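Local coordinates for protein dihydrodipicolinate synthase (PDB 1XKY) that probably catalyses the aldolase-type condensation of pyruvate with aspartate semialdehyde that opens the lysine branch of amino acid biosynthesis, as a TIM-barrel lyase, at residues L246-L254 and L292-P300. Residues are numbered along the deposited sequence; the frame is centred on the assembly and turned at random.
Sequences LLVRVTDSL and LQSVMQSIP
Arg249 and Ser298 join the two segments by a hydrogen bond, NH1 of the arginine donating to Ser298 OG at 2.7 Å. The hydroxyl lies in the guanidinium plane and the bond is nearly straight, 160° at the hydrogen. The arginine chain runs out extended through chi1 and chi2, then bends at chi3 (58°), which brings the guanidinium round to the serine. Ser298 OG in turn donates to Val295 O at 2.5 Å, in the carbonyl plane on a lone pair, which fixes the hydroxyl as acceptor for the arginine. Serine suits this place, where the chain leaves the helix, because its short side chain can bond back to Val295 O and still accept a bond from across.

Ser253 shares only the bond back to its own backbone: OG donates to Val250 O, and CB and OG pack on Val295, OG 3.6 Å from CG1. The small serine sits where the backbones come nearest, and both methyls of Val295 rest against its CB.

Apolar contacts flank this centre, made by branched residues that present methyl groups on the buried side. Leu254 CD1 meets Leu292 CD1 at 3.9 Å, and these leucines also pack on Val263 and Thr265 of helix 261-269. Val250 CG2 lies 4.0 Å from Ile299 CG1, the side chains crossing at about a right angle. Leu246 reaches tip to tip toward the proline ring, CD1 to Pro300 CD 4.1 Å.

The axes of 246-253 and 292-297 run nearly antiparallel, at 160°, with a closest approach of 9.9 Å, a helical pairing in the C-terminal region that follows the eight-stranded TIM barrel of the dihydrodipicolinate synthase family.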
loop_
_atom_site.group_PDB
_atom_site.type_symbol
_atom_site.label_atom_id
_atom_site.label_comp_id
_atom_site.label_asym_id
_atom_site.label_seq_id
_atom_site.Cartn_x
_atom_site.Cartn_y
_atom_site.Cartn_z
ATOM N N LEU A 246 19.043 20.024 -3.167
ATOM C CA LEU A 246 18.547 21.040 -2.242
ATOM C C LEU A 246 17.018 21.072 -2.229
ATOM O O LEU A 246 16.409 21.083 -1.168
ATOM C CB LEU A 246 19.089 22.420 -2.639
ATOM C CG LEU A 246 18.650 23.619 -1.784
ATOM C CD1 LEU A 246 19.152 23.466 -0.367
ATOM C CD2 LEU A 246 19.151 24.921 -2.393
ATOM N N LEU A 247 16.413 21.090 -3.413
ATOM C CA LEU A 247 14.959 21.147 -3.548
ATOM C C LEU A 247 14.287 19.992 -2.799
ATOM O O LEU A 247 13.351 20.207 -2.022
ATOM C CB LEU A 247 14.567 21.145 -5.031
ATOM C CG LEU A 247 13.076 21.151 -5.403
ATOM C CD1 LEU A 247 12.328 22.275 -4.712
ATOM C CD2 LEU A 247 12.949 21.268 -6.909
ATOM N N VAL A 248 14.802 18.782 -3.001
ATOM C CA VAL A 248 14.271 17.573 -2.357
ATOM C C VAL A 248 14.367 17.673 -0.836
ATOM O O VAL A 248 13.412 17.370 -0.120
ATOM C CB VAL A 248 15.020 16.294 -2.837
ATOM C CG1 VAL A 248 14.627 15.073 -2.000
ATOM C CG2 VAL A 248 14.749 16.034 -4.313
ATOM N N ARG A 249 15.525 18.108 -0.363
ATOM C CA ARG A 249 15.799 18.262 1.061
ATOM C C ARG A 249 14.854 19.291 1.681
ATOM O O ARG A 249 14.187 19.025 2.687
ATOM C CB ARG A 249 17.248 18.713 1.236
ATOM C CG ARG A 249 17.834 18.482 2.592
ATOM C CD ARG A 249 19.349 18.320 2.482
ATOM N NE ARG A 249 19.993 19.484 1.873
ATOM C CZ ARG A 249 20.178 20.644 2.498
ATOM N NH1 ARG A 249 19.749 20.820 3.743
ATOM N NH2 ARG A 249 20.783 21.644 1.874
ATOM N N VAL A 250 14.801 20.470 1.068
ATOM C CA VAL A 250 13.940 21.547 1.550
ATOM C C VAL A 250 12.463 21.130 1.534
ATOM O O VAL A 250 11.727 21.354 2.509
ATOM C CB VAL A 250 14.173 22.845 0.739
ATOM C CG1 VAL A 250 13.076 23.891 1.008
ATOM C CG2 VAL A 250 15.559 23.408 1.063
ATOM N N THR A 251 12.042 20.506 0.440
ATOM C CA THR A 251 10.657 20.079 0.300
ATOM C C THR A 251 10.254 19.066 1.366
ATOM O O THR A 251 9.209 19.217 1.999
ATOM C CB THR A 251 10.376 19.513 -1.103
ATOM O OG1 THR A 251 10.649 20.531 -2.073
ATOM C CG2 THR A 251 8.922 19.106 -1.222
ATOM N N ASP A 252 11.089 18.057 1.587
ATOM C CA ASP A 252 10.814 17.061 2.625
ATOM C C ASP A 252 10.545 17.713 3.990
ATOM O O ASP A 252 9.632 17.301 4.708
ATOM C CB ASP A 252 11.965 16.051 2.737
ATOM C CG ASP A 252 11.985 15.049 1.596
ATOM O OD1 ASP A 252 11.003 14.983 0.814
ATOM O OD2 ASP A 252 12.994 14.315 1.480
ATOM N N SER A 253 11.326 18.740 4.324
ATOM C CA SER A 253 11.219 19.403 5.627
ATOM C C SER A 253 9.909 20.184 5.775
ATOM O O SER A 253 9.449 20.425 6.893
ATOM C CB SER A 253 12.420 20.325 5.867
ATOM O OG SER A 253 12.283 21.558 5.185
ATOM N N LEU A 254 9.324 20.563 4.635
ATOM C CA LEU A 254 8.063 21.318 4.572
ATOM C C LEU A 254 6.805 20.434 4.685
ATOM O O LEU A 254 5.681 20.944 4.774
ATOM C CB LEU A 254 8.018 22.118 3.261
ATOM C CG LEU A 254 8.419 23.603 3.185
ATOM C CD1 LEU A 254 9.191 24.132 4.369
ATOM C CD2 LEU A 254 9.136 23.876 1.857
ATOM N N LEU A 292 12.555 22.258 11.649
ATOM C CA LEU A 292 12.414 23.019 10.406
ATOM C C LEU A 292 13.498 24.090 10.298
ATOM O O LEU A 292 14.083 24.279 9.236
ATOM C CB LEU A 292 11.028 23.664 10.331
ATOM C CG LEU A 292 10.748 24.637 9.180
ATOM C CD1 LEU A 292 10.937 23.942 7.831
ATOM C CD2 LEU A 292 9.341 25.200 9.313
ATOM N N GLN A 293 13.751 24.783 11.408
ATOM C CA GLN A 293 14.736 25.863 11.449
ATOM C C GLN A 293 16.119 25.372 11.027
ATOM O O GLN A 293 16.840 26.062 10.312
ATOM C CB GLN A 293 14.813 26.458 12.860
ATOM C CG GLN A 293 15.635 27.736 12.964
ATOM C CD GLN A 293 15.722 28.247 14.392
ATOM O OE1 GLN A 293 16.040 27.493 15.325
ATOM N NE2 GLN A 293 15.439 29.529 14.574
ATOM N N SER A 294 16.476 24.170 11.463
ATOM C CA SER A 294 17.795 23.630 11.171
ATOM C C SER A 294 17.955 23.298 9.687
ATOM O O SER A 294 19.047 23.438 9.147
ATOM C CB SER A 294 18.104 22.431 12.065
ATOM O OG SER A 294 18.456 22.889 13.369
ATOM N N VAL A 295 16.874 22.900 9.022
ATOM C CA VAL A 295 16.930 22.674 7.575
ATOM C C VAL A 295 16.982 24.018 6.836
ATOM O O VAL A 295 17.828 24.221 5.962
ATOM C CB VAL A 295 15.752 21.812 7.050
ATOM C CG1 VAL A 295 15.903 21.559 5.547
ATOM C CG2 VAL A 295 15.683 20.487 7.797
ATOM N N MET A 296 16.105 24.944 7.212
ATOM C CA MET A 296 16.085 26.280 6.605
ATOM C C MET A 296 17.441 26.982 6.707
ATOM O O MET A 296 17.879 27.650 5.759
ATOM C CB MET A 296 15.003 27.152 7.254
ATOM C CG MET A 296 13.566 26.736 6.928
ATOM S SD MET A 296 13.210 26.605 5.154
ATOM C CE MET A 296 13.437 28.298 4.586
ATOM N N GLN A 297 18.097 26.828 7.857
ATOM C CA GLN A 297 19.413 27.433 8.095
ATOM C C GLN A 297 20.533 26.797 7.262
ATOM O O GLN A 297 21.573 27.420 7.052
ATOM C CB GLN A 297 19.756 27.417 9.595
ATOM C CG GLN A 297 18.976 28.474 10.368
ATOM C CD GLN A 297 19.160 28.432 11.889
ATOM O OE1 GLN A 297 18.680 29.325 12.592
ATOM N NE2 GLN A 297 19.844 27.403 12.399
ATOM N N SER A 298 20.313 25.579 6.773
ATOM C CA SER A 298 21.268 24.914 5.879
ATOM C C SER A 298 21.142 25.308 4.393
ATOM O O SER A 298 21.942 24.854 3.579
ATOM C CB SER A 298 21.152 23.396 6.009
ATOM O OG SER A 298 19.934 22.922 5.475
ATOM N N ILE A 299 20.157 26.140 4.042
ATOM C CA ILE A 299 20.039 26.657 2.669
ATOM C C ILE A 299 21.174 27.655 2.424
ATOM O O ILE A 299 21.332 28.601 3.195
ATOM C CB ILE A 299 18.704 27.403 2.431
ATOM C CG1 ILE A 299 17.501 26.475 2.654
ATOM C CG2 ILE A 299 18.659 27.998 1.009
ATOM C CD1 ILE A 299 16.172 27.210 2.638
ATOM N N PRO A 300 21.970 27.455 1.360
ATOM C CA PRO A 300 23.065 28.408 1.129
ATOM C C PRO A 300 22.579 29.832 0.870
ATOM O O PRO A 300 21.607 30.018 0.139
ATOM C CB PRO A 300 23.763 27.849 -0.119
ATOM C CG PRO A 300 23.358 26.430 -0.189
ATOM C CD PRO A 300 21.958 26.393 0.338
#